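PDB 3BTP: single-strand DNA-binding protein from Agrobacterium tumefaciens, which binds single-stranded but not double-stranded DNA whatever its sequence and mediates nuclear uptake of single-stranded copies of the transferred T-DNA. Local coordinates for residues I313-S317 / K318-S322; P379-P382 / W383-A386; P417-F420 / T421-D425. One frame throughout, in Å; residues are numbered along the deposited sequence.

How the contacts relate
The three contacts follow one another along the chain, each at or near the start of a short helix. Contact 1 passes from edge strand 314-316 of a four-stranded antiparallel sheet into helix 317-323. Contact 2 opens helix 382-388, just after helix 371-377, and contact 3 lies in helix 417-427. Centres of contacts 1 and 2, and of 2 and 3, are about 21 Å apart, those of 1 and 3 about 27 Å; none touches another. Helix 371-377 links the first two, packing on Y319 and S322 in one and on W383 and T384 in the other. Contacts 1 and 2 lie where the chain meets another protein, whereas contact 3 packs on the eight-stranded barrel.

Contact 1: residues I313-S317 / K318-S322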
ATOM      1  N   ILE A 313       2.130  -1.438 -11.929  1.00 18.80           N
ATOM      2  CA  ILE A 313       1.163  -2.064 -11.035  1.00 18.11           C
ATOM      3  C   ILE A 313      -0.233  -1.464 -11.145  1.00 17.14           C
ATOM      4  O   ILE A 313      -0.405  -0.281 -11.108  1.00 18.22           O
ATOM      5  CB  ILE A 313       1.630  -2.048  -9.525  1.00 17.95           C
ATOM      6  CG1 ILE A 313       3.074  -2.553  -9.384  1.00 17.33           C
ATOM      7  CG2 ILE A 313       0.608  -2.752  -8.597  1.00 16.82           C
ATOM      8  CD1 ILE A 313       3.597  -2.266  -8.043  1.00 21.57           C
ATOM      9  N   MET A 314      -1.237  -2.326 -11.222  1.00 16.56           N
ATOM     10  CA  MET A 314      -2.637  -1.935 -11.185  1.00 16.64           C
ATOM     11  C   MET A 314      -3.187  -2.190  -9.813  1.00 16.83           C
ATOM     12  O   MET A 314      -3.565  -3.318  -9.470  1.00 16.15           O
ATOM     13  CB  MET A 314      -3.383  -2.777 -12.229  1.00 18.37           C
ATOM     14  CG  MET A 314      -2.751  -2.644 -13.551  1.00 22.57           C
ATOM     15  SD  MET A 314      -3.535  -1.531 -14.717  1.00 32.13           S
ATOM     16  CE  MET A 314      -4.483  -0.592 -13.820  1.00  8.89           C
ATOM     17  N   HIS A 315      -3.227  -1.127  -9.008  1.00 17.30           N
ATOM     18  CA  HIS A 315      -3.699  -1.197  -7.663  1.00 16.53           C
ATOM     19  C   HIS A 315      -5.214  -1.142  -7.633  1.00 17.95           C
ATOM     20  O   HIS A 315      -5.844  -0.295  -8.319  1.00 18.48           O
ATOM     21  CB  HIS A 315      -3.140  -0.073  -6.785  1.00 16.68           C
ATOM     22  CG  HIS A 315      -1.654  -0.106  -6.579  1.00 15.84           C
ATOM     23  ND1 HIS A 315      -1.036  -0.906  -5.621  1.00 19.90           N
ATOM     24  CD2 HIS A 315      -0.667   0.596  -7.168  1.00 12.60           C
ATOM     25  CE1 HIS A 315       0.274  -0.710  -5.656  1.00 15.96           C
ATOM     26  NE2 HIS A 315       0.522   0.207  -6.581  1.00 19.62           N
ATOM     27  N   ASP A 316      -5.796  -2.080  -6.870  1.00 18.43           N
ATOM     28  CA  ASP A 316      -7.186  -2.064  -6.564  1.00 18.22           C
ATOM     29  C   ASP A 316      -7.486  -0.760  -5.845  1.00 18.65           C
ATOM     30  O   ASP A 316      -6.775  -0.338  -4.923  1.00 16.91           O
ATOM     31  CB  ASP A 316      -7.571  -3.224  -5.661  1.00 18.20           C
ATOM     32  CG  ASP A 316      -9.097  -3.358  -5.516  1.00 21.04           C
ATOM     33  OD1 ASP A 316      -9.792  -3.822  -6.501  1.00 22.87           O
ATOM     34  OD2 ASP A 316      -9.597  -2.966  -4.444  1.00 22.94           O
ATOM     35  N   SER A 317      -8.589  -0.147  -6.277  1.00 20.72           N
ATOM     36  CA  SER A 317      -9.110   1.130  -5.753  1.00 21.42           C
ATOM     37  C   SER A 317      -9.381   1.106  -4.215  1.00 21.91           C
ATOM     38  O   SER A 317      -9.004   2.052  -3.482  1.00 23.12           O
ATOM     39  CB  SER A 317     -10.371   1.491  -6.581  1.00 20.24           C
ATOM     40  OG  SER A 317     -11.499   0.761  -6.096  1.00 23.31           O
ATOM     41  N   LYS A 318      -9.989   0.035  -3.713  1.00 22.05           N
ATOM     42  CA  LYS A 318     -10.187  -0.125  -2.252  1.00 24.26           C
ATOM     43  C   LYS A 318      -8.887  -0.343  -1.477  1.00 22.61           C
ATOM     44  O   LYS A 318      -8.733   0.140  -0.372  1.00 23.10           O
ATOM     45  CB  LYS A 318     -11.141  -1.307  -1.984  1.00 25.00           C
ATOM     46  CG  LYS A 318     -12.449  -1.189  -2.740  1.00 26.22           C
ATOM     47  CD  LYS A 318     -13.567  -2.203  -2.246  1.00 30.77           C
ATOM     48  CE  LYS A 318     -15.005  -1.641  -2.783  1.00 37.63           C
ATOM     49  NZ  LYS A 318     -16.069  -1.514  -1.723  1.00 45.97           N
ATOM     50  N   TYR A 319      -7.941  -1.110  -2.021  1.00 20.99           N
ATOM     51  CA  TYR A 319      -6.600  -1.131  -1.412  1.00 20.54           C
ATOM     52  C   TYR A 319      -5.992   0.315  -1.236  1.00 20.59           C
ATOM     53  O   TYR A 319      -5.465   0.697  -0.172  1.00 19.28           O
ATOM     54  CB  TYR A 319      -5.611  -2.001  -2.189  1.00 19.36           C
ATOM     55  CG  TYR A 319      -4.325  -2.066  -1.414  1.00 19.59           C
ATOM     56  CD1 TYR A 319      -4.278  -2.697  -0.181  1.00 15.57           C
ATOM     57  CD2 TYR A 319      -3.183  -1.410  -1.863  1.00 19.77           C
ATOM     58  CE1 TYR A 319      -3.111  -2.750   0.561  1.00 17.04           C
ATOM     59  CE2 TYR A 319      -1.993  -1.449  -1.143  1.00 18.07           C
ATOM     60  CZ  TYR A 319      -1.975  -2.094   0.087  1.00 23.09           C
ATOM     61  OH  TYR A 319      -0.807  -2.157   0.823  1.00 23.83           O
ATOM     62  N   LEU A 320      -6.046   1.097  -2.295  1.00 21.18           N
ATOM     63  CA  LEU A 320      -5.542   2.492  -2.256  1.00 21.71           C
ATOM     64  C   LEU A 320      -6.246   3.342  -1.170  1.00 22.12           C
ATOM     65  O   LEU A 320      -5.590   4.024  -0.406  1.00 21.60           O
ATOM     66  CB  LEU A 320      -5.731   3.139  -3.647  1.00 21.89           C
ATOM     67  CG  LEU A 320      -4.834   2.651  -4.802  1.00 20.64           C
ATOM     68  CD1 LEU A 320      -5.205   3.353  -6.143  1.00 19.53           C
ATOM     69  CD2 LEU A 320      -3.372   2.830  -4.475  1.00 19.26           C
ATOM     70  N   GLU A 321      -7.572   3.268  -1.089  1.00 22.67           N
ATOM     71  CA  GLU A 321      -8.322   3.975  -0.057  1.00 23.45           C
ATOM     72  C   GLU A 321      -7.998   3.503   1.333  1.00 22.55           C
ATOM     73  O   GLU A 321      -7.904   4.342   2.249  1.00 21.89           O
ATOM     74  CB  GLU A 321      -9.854   3.796  -0.236  1.00 25.07           C
ATOM     75  CG  GLU A 321     -10.378   4.507  -1.435  1.00 27.72           C
ATOM     76  CD  GLU A 321     -10.225   5.999  -1.271  1.00 35.67           C
ATOM     77  OE1 GLU A 321     -10.760   6.562  -0.279  1.00 35.69           O
ATOM     78  OE2 GLU A 321      -9.541   6.599  -2.114  1.00 35.12           O
ATOM     79  N   SER A 322      -7.872   2.178   1.542  1.00 21.03           N
ATOM     80  CA  SER A 322      -7.389   1.680   2.876  1.00 19.83           C
ATOM     81  C   SER A 322      -5.982   2.190   3.225  1.00 21.49           C
ATOM     82  O   SER A 322      -5.617   2.251   4.395  1.00 22.92           O
ATOM     83  CB  SER A 322      -7.382   0.124   2.947  1.00 20.29           C
ATOM     84  OG  SER A 322      -6.248  -0.445   2.270  1.00 20.71           O
TER
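The carboxylate oxygen D316 OD2 is approached by two backbone amides at the start of the helix, K318 N at 3.1 Å and Y319 N at 3.5 Å. D316 occupies the N-cap position, and both are weak capping bonds, the first bent to 127° at the hydrogen. With CG anti to its backbone nitrogen (chi1 -170°), the carboxylate swings over the first turn, where OD2 also rests 3.3 Å from K318 CB; the D316 and K318 side chains then run side by side in the same direction. The other oxygen, OD1, forms a salt bridge with K306, so the two ends of the carboxylate serve helix and sheet. The negative charge probably also suits the positive end of the helix dipole. The main chain of D316 takes part as well: L320 N reaches D316 O at 3.1 Å. Nearby the L320 side chain crosses that of H315 at about a right angle, CD2 lying 3.7 Å from H315 CB, while I313 CG2 covers one face of the imidazole. H315 NE2 bonds to an acidic side chain of another protein's chain, whereas H315 ND1 is buried with no partner in the model; Y319 OH bonds to Y373. The cap thus joins strand 314-316, paired with strand 304-308, to helix 317-323, with helix 327-335 against L320 and helix 371-377 against Y319 and S322.

Contact 2: residues P379-P382 / W383-A386; sequences PNSP and WTQA
S381 meets the first turn of the helix through both its side chain and its carbonyl. Its hydroxyl, OG, accepts a weak bond from W383 N at 3.2 Å, bent to 121° at the hydrogen; with OG anti to the serine's own backbone N (chi1 178°), the hydroxyl comes near that amide of W383. The backbone oxygen is held more firmly: Q385 N donates to S381 O at 3.0 Å, and one residue on, A386 N donates to P382 O at the same length with a straighter N-H. P382 itself has no amide hydrogen, so its place in the first turn costs the helix no donor. T384 OG1 lies 3.4 Å from S381 CB, but its main hydrogen bond is to L378 O, the carbonyl just ahead of P379, with a weak one to L374 O, while the methyl CG2 rests against P379 O at 3.5 Å. The Q385 chain folds back along N380, bringing NE2 to 3.9 Å from N380 OD1, a loose approach with the amide planes 58° apart. S381 OG sits at the edge of the indole of W383, near the ring plane, and W383 NE1 is satisfied by the backbone of another protein's chain. A serine at the N-cap followed by proline in the first turn is a classic helix start, here opening helix 382-388 after the turn from helix 371-377.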
ATOM      1  N   PRO A 379      -7.708 -10.190   6.705  1.00 23.91           N
ATOM      2  CA  PRO A 379      -8.817 -10.624   7.582  1.00 24.87           C
ATOM      3  C   PRO A 379      -8.490 -11.943   8.363  1.00 27.04           C
ATOM      4  O   PRO A 379      -9.152 -12.249   9.362  1.00 27.11           O
ATOM      5  CB  PRO A 379      -9.982 -10.842   6.596  1.00 24.57           C
ATOM      6  CG  PRO A 379      -9.259 -11.217   5.274  1.00 26.41           C
ATOM      7  CD  PRO A 379      -8.038 -10.311   5.265  1.00 24.38           C
ATOM      8  N   ASN A 380      -7.501 -12.702   7.889  1.00 28.30           N
ATOM      9  CA  ASN A 380      -7.045 -13.889   8.582  1.00 31.03           C
ATOM     10  C   ASN A 380      -5.660 -13.784   9.218  1.00 30.69           C
ATOM     11  O   ASN A 380      -5.163 -14.781   9.699  1.00 32.69           O
ATOM     12  CB  ASN A 380      -7.069 -15.097   7.626  1.00 32.80           C
ATOM     13  CG  ASN A 380      -8.473 -15.384   7.098  1.00 35.79           C
ATOM     14  OD1 ASN A 380      -9.441 -15.613   7.872  1.00 39.09           O
ATOM     15  ND2 ASN A 380      -8.611 -15.308   5.772  1.00 34.77           N
ATOM     16  N   SER A 381      -5.020 -12.619   9.210  1.00 29.30           N
ATOM     17  CA  SER A 381      -3.851 -12.365  10.110  1.00 28.73           C
ATOM     18  C   SER A 381      -4.135 -12.872  11.567  1.00 28.37           C
ATOM     19  O   SER A 381      -5.276 -12.797  12.037  1.00 27.23           O
ATOM     20  CB  SER A 381      -3.580 -10.855  10.178  1.00 28.14           C
ATOM     21  OG  SER A 381      -2.529 -10.583  11.044  1.00 25.26           O
ATOM     22  N   PRO A 382      -3.116 -13.461  12.245  1.00 28.92           N
ATOM     23  CA  PRO A 382      -3.294 -13.659  13.723  1.00 27.21           C
ATOM     24  C   PRO A 382      -3.458 -12.361  14.539  1.00 26.03           C
ATOM     25  O   PRO A 382      -4.177 -12.402  15.509  1.00 26.18           O
ATOM     26  CB  PRO A 382      -2.041 -14.449  14.142  1.00 27.31           C
ATOM     27  CG  PRO A 382      -1.132 -14.409  13.035  1.00 30.35           C
ATOM     28  CD  PRO A 382      -1.851 -14.061  11.761  1.00 28.28           C
ATOM     29  N   TRP A 383      -2.820 -11.219  14.158  1.00 25.43           N
ATOM     30  CA  TRP A 383      -3.183  -9.877  14.747  1.00 22.92           C
ATOM     31  C   TRP A 383      -4.660  -9.548  14.581  1.00 20.76           C
ATOM     32  O   TRP A 383      -5.398  -9.392  15.548  1.00 19.79           O
ATOM     33  CB  TRP A 383      -2.306  -8.748  14.187  1.00 21.69           C
ATOM     34  CG  TRP A 383      -0.936  -8.863  14.662  1.00 20.78           C
ATOM     35  CD1 TRP A 383      -0.002  -9.705  14.187  1.00 21.11           C
ATOM     36  CD2 TRP A 383      -0.337  -8.170  15.767  1.00 21.58           C
ATOM     37  NE1 TRP A 383       1.159  -9.599  14.901  1.00 20.96           N
ATOM     38  CE2 TRP A 383       1.003  -8.632  15.859  1.00 20.64           C
ATOM     39  CE3 TRP A 383      -0.798  -7.181  16.685  1.00 22.84           C
ATOM     40  CZ2 TRP A 383       1.921  -8.145  16.820  1.00 17.78           C
ATOM     41  CZ3 TRP A 383       0.111  -6.691  17.667  1.00 20.48           C
ATOM     42  CH2 TRP A 383       1.454  -7.186  17.713  1.00 22.26           C
ATOM     43  N   THR A 384      -5.139  -9.573  13.350  1.00 21.38           N
ATOM     44  CA  THR A 384      -6.553  -9.292  13.047  1.00 21.10           C
ATOM     45  C   THR A 384      -7.481 -10.175  13.846  1.00 22.18           C
ATOM     46  O   THR A 384      -8.482  -9.731  14.360  1.00 21.89           O
ATOM     47  CB  THR A 384      -6.879  -9.568  11.556  1.00 22.06           C
ATOM     48  OG1 THR A 384      -6.141  -8.696  10.714  1.00 21.43           O
ATOM     49  CG2 THR A 384      -8.400  -9.421  11.242  1.00 21.50           C
ATOM     50  N   GLN A 385      -7.201 -11.459  13.885  1.00 23.42           N
ATOM     51  CA  GLN A 385      -8.128 -12.364  14.540  1.00 24.97           C
ATOM     52  C   GLN A 385      -8.087 -12.181  16.078  1.00 23.83           C
ATOM     53  O   GLN A 385      -9.117 -12.185  16.697  1.00 23.31           O
ATOM     54  CB  GLN A 385      -7.784 -13.791  14.136  1.00 25.96           C
ATOM     55  CG  GLN A 385      -8.000 -14.042  12.670  1.00 28.73           C
ATOM     56  CD  GLN A 385      -9.214 -14.866  12.517  1.00 40.78           C
ATOM     57  OE1 GLN A 385     -10.232 -14.556  13.158  1.00 45.83           O
ATOM     58  NE2 GLN A 385      -9.123 -15.997  11.772  1.00 38.92           N
ATOM     59  N   ALA A 386      -6.900 -12.026  16.670  1.00 22.54           N
ATOM     60  CA  ALA A 386      -6.823 -11.656  18.107  1.00 22.66           C
ATOM     61  C   ALA A 386      -7.595 -10.360  18.436  1.00 23.76           C
ATOM     62  O   ALA A 386      -8.312 -10.308  19.466  1.00 24.82           O
ATOM     63  CB  ALA A 386      -5.309 -11.552  18.583  1.00 20.94           C
TER

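Contact 3: residues P417-F420 / T421-D425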
ATOM      1  N   PRO A 417     -18.515   8.141  25.659  1.00 29.79           N
ATOM      2  CA  PRO A 417     -19.067   6.790  25.367  1.00 30.25           C
ATOM      3  C   PRO A 417     -19.700   6.707  24.007  1.00 30.70           C
ATOM      4  O   PRO A 417     -19.497   5.686  23.295  1.00 31.59           O
ATOM      5  CB  PRO A 417     -20.120   6.544  26.483  1.00 30.16           C
ATOM      6  CG  PRO A 417     -20.339   7.890  27.142  1.00 30.17           C
ATOM      7  CD  PRO A 417     -19.074   8.706  26.909  1.00 29.16           C
ATOM      8  N   GLU A 418     -20.380   7.785  23.595  1.00 30.95           N
ATOM      9  CA  GLU A 418     -21.018   7.823  22.246  1.00 31.91           C
ATOM     10  C   GLU A 418     -20.048   7.743  21.073  1.00 30.31           C
ATOM     11  O   GLU A 418     -20.273   7.020  20.117  1.00 30.45           O
ATOM     12  CB  GLU A 418     -21.887   9.066  22.065  1.00 31.91           C
ATOM     13  CG  GLU A 418     -23.223   8.994  22.835  1.00 41.75           C
ATOM     14  CD  GLU A 418     -24.034   7.740  22.474  1.00 52.36           C
ATOM     15  OE1 GLU A 418     -24.252   7.520  21.239  1.00 58.50           O
ATOM     16  OE2 GLU A 418     -24.416   6.961  23.407  1.00 54.53           O
ATOM     17  N   HIS A 419     -18.997   8.549  21.102  1.00 28.56           N
ATOM     18  CA  HIS A 419     -17.997   8.447  20.052  1.00 26.56           C
ATOM     19  C   HIS A 419     -17.311   7.050  20.124  1.00 25.60           C
ATOM     20  O   HIS A 419     -17.020   6.446  19.106  1.00 24.75           O
ATOM     21  CB  HIS A 419     -16.961   9.564  20.203  1.00 25.16           C
ATOM     22  CG  HIS A 419     -15.891   9.509  19.180  1.00 23.39           C
ATOM     23  ND1 HIS A 419     -16.142   9.678  17.828  1.00 23.94           N
ATOM     24  CD2 HIS A 419     -14.565   9.281  19.298  1.00 21.21           C
ATOM     25  CE1 HIS A 419     -15.012   9.575  17.161  1.00 21.83           C
ATOM     26  NE2 HIS A 419     -14.040   9.359  18.035  1.00 24.43           N
ATOM     27  N   PHE A 420     -17.003   6.579  21.331  1.00 25.11           N
ATOM     28  CA  PHE A 420     -16.414   5.231  21.489  1.00 25.74           C
ATOM     29  C   PHE A 420     -17.159   4.133  20.728  1.00 26.61           C
ATOM     30  O   PHE A 420     -16.519   3.331  20.045  1.00 26.01           O
ATOM     31  CB  PHE A 420     -16.336   4.837  22.971  1.00 23.65           C
ATOM     32  CG  PHE A 420     -15.798   3.432  23.225  1.00 21.54           C
ATOM     33  CD1 PHE A 420     -14.434   3.149  23.080  1.00 20.45           C
ATOM     34  CD2 PHE A 420     -16.662   2.399  23.662  1.00 18.43           C
ATOM     35  CE1 PHE A 420     -13.921   1.822  23.339  1.00 23.49           C
ATOM     36  CE2 PHE A 420     -16.184   1.117  23.912  1.00 17.66           C
ATOM     37  CZ  PHE A 420     -14.803   0.813  23.778  1.00 19.82           C
ATOM     38  N   THR A 421     -18.503   4.111  20.870  1.00 28.13           N
ATOM     39  CA  THR A 421     -19.347   3.081  20.285  1.00 29.38           C
ATOM     40  C   THR A 421     -19.396   3.209  18.781  1.00 29.30           C
ATOM     41  O   THR A 421     -19.326   2.208  18.094  1.00 28.76           O
ATOM     42  CB  THR A 421     -20.834   3.018  20.905  1.00 30.85           C
ATOM     43  OG1 THR A 421     -20.759   2.893  22.334  1.00 30.15           O
ATOM     44  CG2 THR A 421     -21.621   1.737  20.353  1.00 30.54           C
ATOM     45  N   GLN A 422     -19.497   4.440  18.279  1.00 28.97           N
ATOM     46  CA  GLN A 422     -19.414   4.680  16.835  1.00 28.61           C
ATOM     47  C   GLN A 422     -18.032   4.320  16.163  1.00 26.80           C
ATOM     48  O   GLN A 422     -17.964   3.698  15.077  1.00 24.57           O
ATOM     49  CB  GLN A 422     -19.738   6.150  16.597  1.00 29.64           C
ATOM     50  CG  GLN A 422     -21.234   6.444  16.623  1.00 32.49           C
ATOM     51  CD  GLN A 422     -21.499   7.863  17.086  1.00 38.98           C
ATOM     52  OE1 GLN A 422     -20.792   8.794  16.685  1.00 43.23           O
ATOM     53  NE2 GLN A 422     -22.487   8.032  17.975  1.00 40.76           N
ATOM     54  N   LEU A 423     -16.942   4.706  16.836  1.00 24.65           N
ATOM     55  CA  LEU A 423     -15.597   4.447  16.351  1.00 24.42           C
ATOM     56  C   LEU A 423     -15.367   2.938  16.304  1.00 24.80           C
ATOM     57  O   LEU A 423     -14.810   2.406  15.353  1.00 25.20           O
ATOM     58  CB  LEU A 423     -14.574   5.053  17.285  1.00 22.98           C
ATOM     59  CG  LEU A 423     -13.168   4.944  16.773  1.00 24.24           C
ATOM     60  CD1 LEU A 423     -12.464   6.301  17.057  1.00 20.96           C
ATOM     61  CD2 LEU A 423     -12.438   3.706  17.435  1.00 22.79           C
ATOM     62  N   MET A 424     -15.782   2.261  17.359  1.00 24.45           N
ATOM     63  CA  MET A 424     -15.469   0.836  17.478  1.00 25.89           C
ATOM     64  C   MET A 424     -16.301   0.020  16.492  1.00 26.74           C
ATOM     65  O   MET A 424     -15.747  -0.834  15.851  1.00 27.49           O
ATOM     66  CB  MET A 424     -15.561   0.356  18.954  1.00 25.28           C
ATOM     67  CG  MET A 424     -14.615   1.147  19.908  1.00 21.30           C
ATOM     68  SD  MET A 424     -12.862   0.690  19.811  1.00 14.79           S
ATOM     69  CE  MET A 424     -12.914  -0.829  20.711  1.00 13.87           C
ATOM     70  N   ASP A 425     -17.573   0.350  16.282  1.00 30.60           N
ATOM     71  CA  ASP A 425     -18.396  -0.260  15.206  1.00 32.14           C
ATOM     72  C   ASP A 425     -17.830   0.051  13.806  1.00 33.18           C
ATOM     73  O   ASP A 425     -17.709  -0.849  12.982  1.00 34.27           O
ATOM     74  CB  ASP A 425     -19.911   0.103  15.397  1.00 34.36           C
ATOM     75  CG  ASP A 425     -20.810   0.006  14.057  1.00 38.67           C
ATOM     76  OD1 ASP A 425     -20.370  -0.491  12.970  1.00 46.08           O
ATOM     77  OD2 ASP A 425     -22.019   0.462  14.106  1.00 49.42           O
TER
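The F420 ring and the M424 side chain cross, with M424 CG over one face of the phenyl group. CG lies 3.8 Å from the ring centroid, 20° off the ring normal and shifted toward the rim, a CH-pi contact. Bends at chi2 and chi3 of M424 bring the chain along the ring: SD is 4.7 Å from the centroid, obliquely placed, and M424 CE lies beside F420 CE1 and CZ. With F420 CG anti to the backbone nitrogen (chi1 177°), the phenyl stands out beside the helix, and M424 reaches back to cover its face.

H419 and L423 meet more loosely: L423 CB lies over one face of the imidazole, and L423 CD1 is 3.6 Å from H419 NE2. That nitrogen is hydrogen-bonded to L399 O of strand 396-399, which probably helps set the rotation of the ring. At the exposed start, P417 O accepts both T421 N at 3.1 Å and T421 OG1 at 3.2 Å, from opposite faces of its plane.

H419 and F420 pack on L412 of helix 409-415, L423 and M424 on V398. The i to i+4 pairs, one a Met-aromatic contact, are those of an alpha-helix; with F420, L423 and M424 buried and E418, T421 and Q422 exposed, helix 417-427 is amphipathic against its barrel strand.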